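Local coordinates for protein scyllo-inosose 3-dehydrogenase (Thermotoga maritima, PDB 3IP1) that catalyses the NAD(+)-dependent oxidation of scyllo-inosose to 3-dehydro-scyllo-inosose as a zinc-containing homodimeric dehydrogenase, probably within myo-inositol degradation, at residues A5-A10 with F91-L95; V62-I67 with G159-E163. All coordinates share one frame; numbering follows the deposited sequence.

Interaction 1: residues A5-A10 with F91-L95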
loop_
_atom_site.group_PDB
_atom_site.type_symbol
_atom_site.label_atom_id
_atom_site.label_comp_id
_atom_site.label_asym_id
_atom_site.label_seq_id
_atom_site.Cartn_x
_atom_site.Cartn_y
_atom_site.Cartn_z
ATOM N N ALA A 5 35.581 -21.675 20.872
ATOM C CA ALA A 5 34.873 -20.861 19.884
ATOM C C ALA A 5 35.866 -20.310 18.871
ATOM O O ALA A 5 37.045 -20.141 19.185
ATOM C CB ALA A 5 34.118 -19.710 20.562
ATOM N N VAL A 6 35.364 -20.002 17.675
ATOM C CA VAL A 6 36.143 -19.404 16.590
ATOM C C VAL A 6 36.127 -17.873 16.748
ATOM O O VAL A 6 35.074 -17.224 16.562
ATOM C CB VAL A 6 35.564 -19.836 15.239
ATOM C CG1 VAL A 6 36.268 -19.161 14.098
ATOM C CG2 VAL A 6 35.609 -21.384 15.097
ATOM N N ARG A 7 37.287 -17.299 17.097
ATOM C CA ARG A 7 37.395 -15.864 17.365
ATOM C C ARG A 7 38.340 -15.141 16.402
ATOM O O ARG A 7 39.357 -15.700 15.969
ATOM C CB ARG A 7 37.802 -15.598 18.816
ATOM C CG ARG A 7 36.911 -16.297 19.851
ATOM C CD ARG A 7 37.001 -15.613 21.218
ATOM N NE ARG A 7 36.028 -14.535 21.354
ATOM C CZ ARG A 7 36.234 -13.415 22.037
ATOM N NH1 ARG A 7 35.282 -12.503 22.106
ATOM N NH2 ARG A 7 37.391 -13.197 22.638
ATOM N N LEU A 8 37.983 -13.905 16.062
ATOM C CA LEU A 8 38.820 -13.057 15.213
ATOM C C LEU A 8 39.511 -11.983 16.049
ATOM O O LEU A 8 38.864 -11.225 16.754
ATOM C CB LEU A 8 38.005 -12.405 14.078
ATOM C CG LEU A 8 38.747 -11.662 12.942
ATOM C CD1 LEU A 8 37.973 -11.727 11.625
ATOM C CD2 LEU A 8 39.085 -10.196 13.275
ATOM N N HIS A 9 40.834 -11.924 15.943
ATOM C CA HIS A 9 41.615 -10.864 16.564
ATOM C C HIS A 9 42.199 -9.994 15.467
ATOM O O HIS A 9 42.548 -10.489 14.403
ATOM C CB HIS A 9 42.742 -11.471 17.420
ATOM C CG HIS A 9 42.237 -12.218 18.616
ATOM N ND1 HIS A 9 42.234 -11.675 19.885
ATOM C CD2 HIS A 9 41.676 -13.447 18.728
ATOM C CE1 HIS A 9 41.695 -12.539 20.728
ATOM N NE2 HIS A 9 41.346 -13.620 20.050
ATOM N N ALA A 10 42.279 -8.693 15.712
ATOM C CA ALA A 10 42.908 -7.799 14.759
ATOM C C ALA A 10 43.550 -6.649 15.510
ATOM O O ALA A 10 43.255 -6.438 16.684
ATOM C CB ALA A 10 41.888 -7.277 13.746
ATOM N N PHE A 91 36.320 -5.993 17.746
ATOM C CA PHE A 91 37.255 -7.118 17.936
ATOM C C PHE A 91 38.021 -7.046 19.267
ATOM O O PHE A 91 38.355 -5.949 19.729
ATOM C CB PHE A 91 38.251 -7.190 16.765
ATOM C CG PHE A 91 37.599 -7.398 15.402
ATOM C CD1 PHE A 91 36.511 -8.257 15.244
ATOM C CD2 PHE A 91 38.103 -6.745 14.272
ATOM C CE1 PHE A 91 35.923 -8.441 14.012
ATOM C CE2 PHE A 91 37.529 -6.929 13.022
ATOM C CZ PHE A 91 36.440 -7.793 12.885
ATOM N N PRO A 92 38.352 -8.208 19.868
ATOM C CA PRO A 92 38.106 -9.573 19.361
ATOM C C PRO A 92 36.640 -9.975 19.518
ATOM O O PRO A 92 35.933 -9.407 20.347
ATOM C CB PRO A 92 39.002 -10.449 20.246
ATOM C CG PRO A 92 39.175 -9.655 21.518
ATOM C CD PRO A 92 39.186 -8.210 21.090
ATOM N N VAL A 93 36.190 -10.928 18.712
ATOM C CA VAL A 93 34.787 -11.369 18.756
ATOM C C VAL A 93 34.711 -12.803 18.263
ATOM O O VAL A 93 35.514 -13.218 17.417
ATOM C CB VAL A 93 33.884 -10.438 17.873
ATOM C CG1 VAL A 93 34.019 -10.769 16.364
ATOM C CG2 VAL A 93 32.428 -10.489 18.321
ATOM N N THR A 94 33.760 -13.561 18.799
ATOM C CA THR A 94 33.407 -14.857 18.216
ATOM C C THR A 94 32.567 -14.618 16.987
ATOM O O THR A 94 31.534 -13.927 17.044
ATOM C CB THR A 94 32.645 -15.755 19.224
ATOM O OG1 THR A 94 33.495 -16.009 20.349
ATOM C CG2 THR A 94 32.224 -17.099 18.593
ATOM N N LEU A 95 33.014 -15.185 15.876
ATOM C CA LEU A 95 32.312 -15.039 14.610
ATOM C C LEU A 95 31.134 -16.015 14.511
ATOM O O LEU A 95 30.990 -16.916 15.345
ATOM C CB LEU A 95 33.282 -15.236 13.430
ATOM C CG LEU A 95 34.448 -14.244 13.289
ATOM C CD1 LEU A 95 35.402 -14.792 12.242
ATOM C CD2 LEU A 95 33.963 -12.816 12.899
#
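Strand residues 5-10 and residues 91-95 run antiparallel, with Leu-8 and Val-93 as the hydrogen-bonded pair and Arg-7 facing Thr-94 as the non-hydrogen-bonded one. Leu-8 N donates to Val-93 O at 2.9 Å, and Leu-95 N to Val-6 O at 3.0 Å, while the return bond from Val-93 N to Leu-8 O is weak; there the pairing ends, next to Pro-92, which has no N-H to give and follows a cis peptide bond. Leu-8 fills the apolar face. With CG anti to the backbone N (chi1 -170°), its branch leans across to Phe-91, and CD2 sits squarely over the ring centre, 3.4 Å from the centroid and 5° off the normal, a CH-pi contact in which a leucine methyl, small enough to sit over the ring centre, meets a buried aromatic face. Leu-8 CB packs against Leu-95 CD1 at 4.0 Å. Ala-10 CB meets the Phe-91 ring obliquely, and Met-74 of helix 69-75 touches Leu-8, Phe-91 and Leu-95 alike. The opposite face carries the polar groups, beside Ala-5 CB, which packs on Thr-94. Arg-7 crosses Thr-94 at about a right angle, and its NE gives a hydrogen bond to Thr-94 OG1 (3.1 Å) lying close to the guanidinium plane. Its NH1 forms a salt bridge with Asp-158, whose OD1 also accepts from Thr-94 N, so a single carboxylate ties the arginine to the strand it lies across. Farther along the strand, Pro-92 lays CB over one face of the His-9 ring, 3.7 Å from the centroid; a hydrogen bond from NE2 to Glu-45 helps fix that imidazole. With strand 40-47 also paired to 3-12, this is the N-terminal antiparallel sheet of the GroES-like catalytic domain of a zinc-dependent alcohol dehydrogenase; residues 91-95 lead directly to the zinc ligands His-97 and Glu-98.

Interaction 2: residues V62-I67 with G159-E163; sequences VKACGI and GAFAE
A cysteine sulfur rests on an aromatic face here: Cys-65 SG lies 3.9 Å from the centroid of the Phe-161 ring, 26° off the normal and displaced toward the rim, nearest CE1. Cysteine suits the spot because its polarisable sulfur can lie against a ring while the side chain stays short. Having SG anti to the backbone N (chi1 -166°) swings the sulfur over the ring and also sets it 4.0 Å from Ala-160 CB. The phenylalanine starts away from the strand, its CB directed off it, but the ring reaches back against residues 65-67. There CZ meets Ile-67 CG1 at 3.6 Å, the two side chains crossing at about a right angle, and CE1 approaches Cys-65 O. Phe-161 is the centre of an inverse gamma turn, closed by a weak bond from Ala-162 N to Ala-160 O; the bend lies in the loop between strands 151-152 and 164-168, and the Phe-161 ring is buried. Strand 57-66 belongs to the mixed sheet of the GroES-like catalytic domain and pairs antiparallel with 164-168, which the loop enters at once. A classic beta bulge, Lys-63 and Ala-64 both opposite Ser-100, sets an extra residue into the strand where it pairs with 98-106, and the pairing continues at Gly-66, which shares backbone hydrogen bonding with the zinc ligand Glu-98. Gly-66 then leads by way of Ile-67 to Cys-68, another ligand of that metal. At the opposite end of the contact, Val-62 N donates to Glu-163 O at 3.0 Å, approaching from above the carbonyl plane. The branched valine spreads its methyls over the turn, CG1 lying 3.4 Å from Ala-160 O, and CG2 near Ala-160 CB, where a small residue leaves room for it. The Glu-163 side chain leaves the contact at CB, and its OE2 accepts a hydrogen bond from Arg-4 N.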
loop_
_atom_site.group_PDB
_atom_site.type_symbol
_atom_site.label_atom_id
_atom_site.label_comp_id
_atom_site.label_asym_id
_atom_site.label_seq_id
_atom_site.Cartn_x
_atom_site.Cartn_y
_atom_site.Cartn_z
ATOM N N VAL A 62 24.810 -24.693 20.059
ATOM C CA VAL A 62 24.824 -24.544 18.593
ATOM C C VAL A 62 24.848 -25.899 17.894
ATOM O O VAL A 62 25.619 -26.795 18.246
ATOM C CB VAL A 62 26.012 -23.655 18.081
ATOM C CG1 VAL A 62 25.933 -23.421 16.574
ATOM C CG2 VAL A 62 26.077 -22.315 18.824
ATOM N N LYS A 63 23.993 -26.055 16.895
ATOM C CA LYS A 63 24.057 -27.234 16.049
ATOM C C LYS A 63 24.702 -26.947 14.702
ATOM O O LYS A 63 25.468 -27.760 14.198
ATOM C CB LYS A 63 22.665 -27.807 15.851
ATOM C CG LYS A 63 22.130 -28.547 17.052
ATOM C CD LYS A 63 22.511 -30.023 16.999
ATOM C CE LYS A 63 23.600 -30.351 18.018
ATOM N NZ LYS A 63 23.887 -31.832 18.103
ATOM N N ALA A 64 24.391 -25.800 14.105
ATOM C CA ALA A 64 24.950 -25.476 12.799
ATOM C C ALA A 64 25.160 -23.980 12.671
ATOM O O ALA A 64 24.415 -23.200 13.262
ATOM C CB ALA A 64 24.048 -26.007 11.666
ATOM N N CYS A 65 26.169 -23.587 11.897
ATOM C CA CYS A 65 26.451 -22.172 11.638
ATOM C C CYS A 65 27.084 -21.983 10.258
ATOM O O CYS A 65 28.148 -22.538 9.962
ATOM C CB CYS A 65 27.357 -21.578 12.715
ATOM S SG CYS A 65 27.386 -19.755 12.641
ATOM N N GLY A 66 26.427 -21.190 9.419
ATOM C CA GLY A 66 26.932 -20.917 8.069
ATOM C C GLY A 66 28.004 -19.858 8.072
ATOM O O GLY A 66 27.926 -18.877 8.830
ATOM N N ILE A 67 29.021 -20.062 7.239
ATOM C CA ILE A 67 30.002 -19.012 6.970
ATOM C C ILE A 67 29.388 -18.059 5.945
ATOM O O ILE A 67 29.048 -18.467 4.844
ATOM C CB ILE A 67 31.343 -19.595 6.410
ATOM C CG1 ILE A 67 31.932 -20.619 7.397
ATOM C CG2 ILE A 67 32.327 -18.474 6.060
ATOM C CD1 ILE A 67 33.247 -21.318 6.955
ATOM N N GLY A 159 29.329 -14.507 18.712
ATOM C CA GLY A 159 28.440 -15.217 17.820
ATOM C C GLY A 159 28.471 -16.727 17.957
ATOM O O GLY A 159 28.813 -17.263 19.022
ATOM N N ALA A 160 28.129 -17.421 16.871
ATOM C CA ALA A 160 27.726 -18.825 16.966
ATOM C C ALA A 160 28.680 -19.882 16.418
ATOM O O ALA A 160 28.320 -21.056 16.399
ATOM C CB ALA A 160 26.320 -19.006 16.387
ATOM N N PHE A 161 29.884 -19.494 15.981
ATOM C CA PHE A 161 30.946 -20.479 15.688
ATOM C C PHE A 161 31.531 -20.925 17.030
ATOM O O PHE A 161 32.662 -20.584 17.393
ATOM C CB PHE A 161 32.035 -19.926 14.767
ATOM C CG PHE A 161 31.608 -19.771 13.326
ATOM C CD1 PHE A 161 30.954 -20.799 12.654
ATOM C CD2 PHE A 161 31.911 -18.612 12.625
ATOM C CE1 PHE A 161 30.589 -20.657 11.305
ATOM C CE2 PHE A 161 31.524 -18.456 11.270
ATOM C CZ PHE A 161 30.861 -19.488 10.627
ATOM N N ALA A 162 30.729 -21.674 17.771
ATOM C CA ALA A 162 30.983 -21.916 19.168
ATOM C C ALA A 162 30.177 -23.129 19.526
ATOM O O ALA A 162 29.358 -23.597 18.718
ATOM C CB ALA A 162 30.534 -20.704 20.017
ATOM N N GLU A 163 30.404 -23.641 20.731
ATOM C CA GLU A 163 29.607 -24.748 21.240
ATOM C C GLU A 163 28.304 -24.214 21.844
ATOM O O GLU A 163 27.273 -24.876 21.770
ATOM C CB GLU A 163 30.389 -25.534 22.293
ATOM C CG GLU A 163 31.700 -26.116 21.775
ATOM C CD GLU A 163 32.488 -26.805 22.872
ATOM O OE1 GLU A 163 32.113 -27.938 23.245
ATOM O OE2 GLU A 163 33.482 -26.214 23.354
#

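From the N terminus, residues 5-10 come first, then 62-67; returning residues 91-95 close interaction 1 over 80 intervening residues, and 159-163 close interaction 2 over 91. Their segments alternate, so the two loops cross rather than nest. They also touch: Val-6 N lies 2.8 Å from Phe-161 O, and Thr-94 O lies 2.8 Å from Gly-159 N, both probable hydrogen bonds. Residues 159-163 thus join the N-terminal antiparallel sheet to strand 57-66 of the larger mixed sheet within the catalytic domain. Helix 376-382 spans both contacts, since Ile-376 touches Val-6 and Phe-161, and Ile-380 touches Leu-95 and Ile-67.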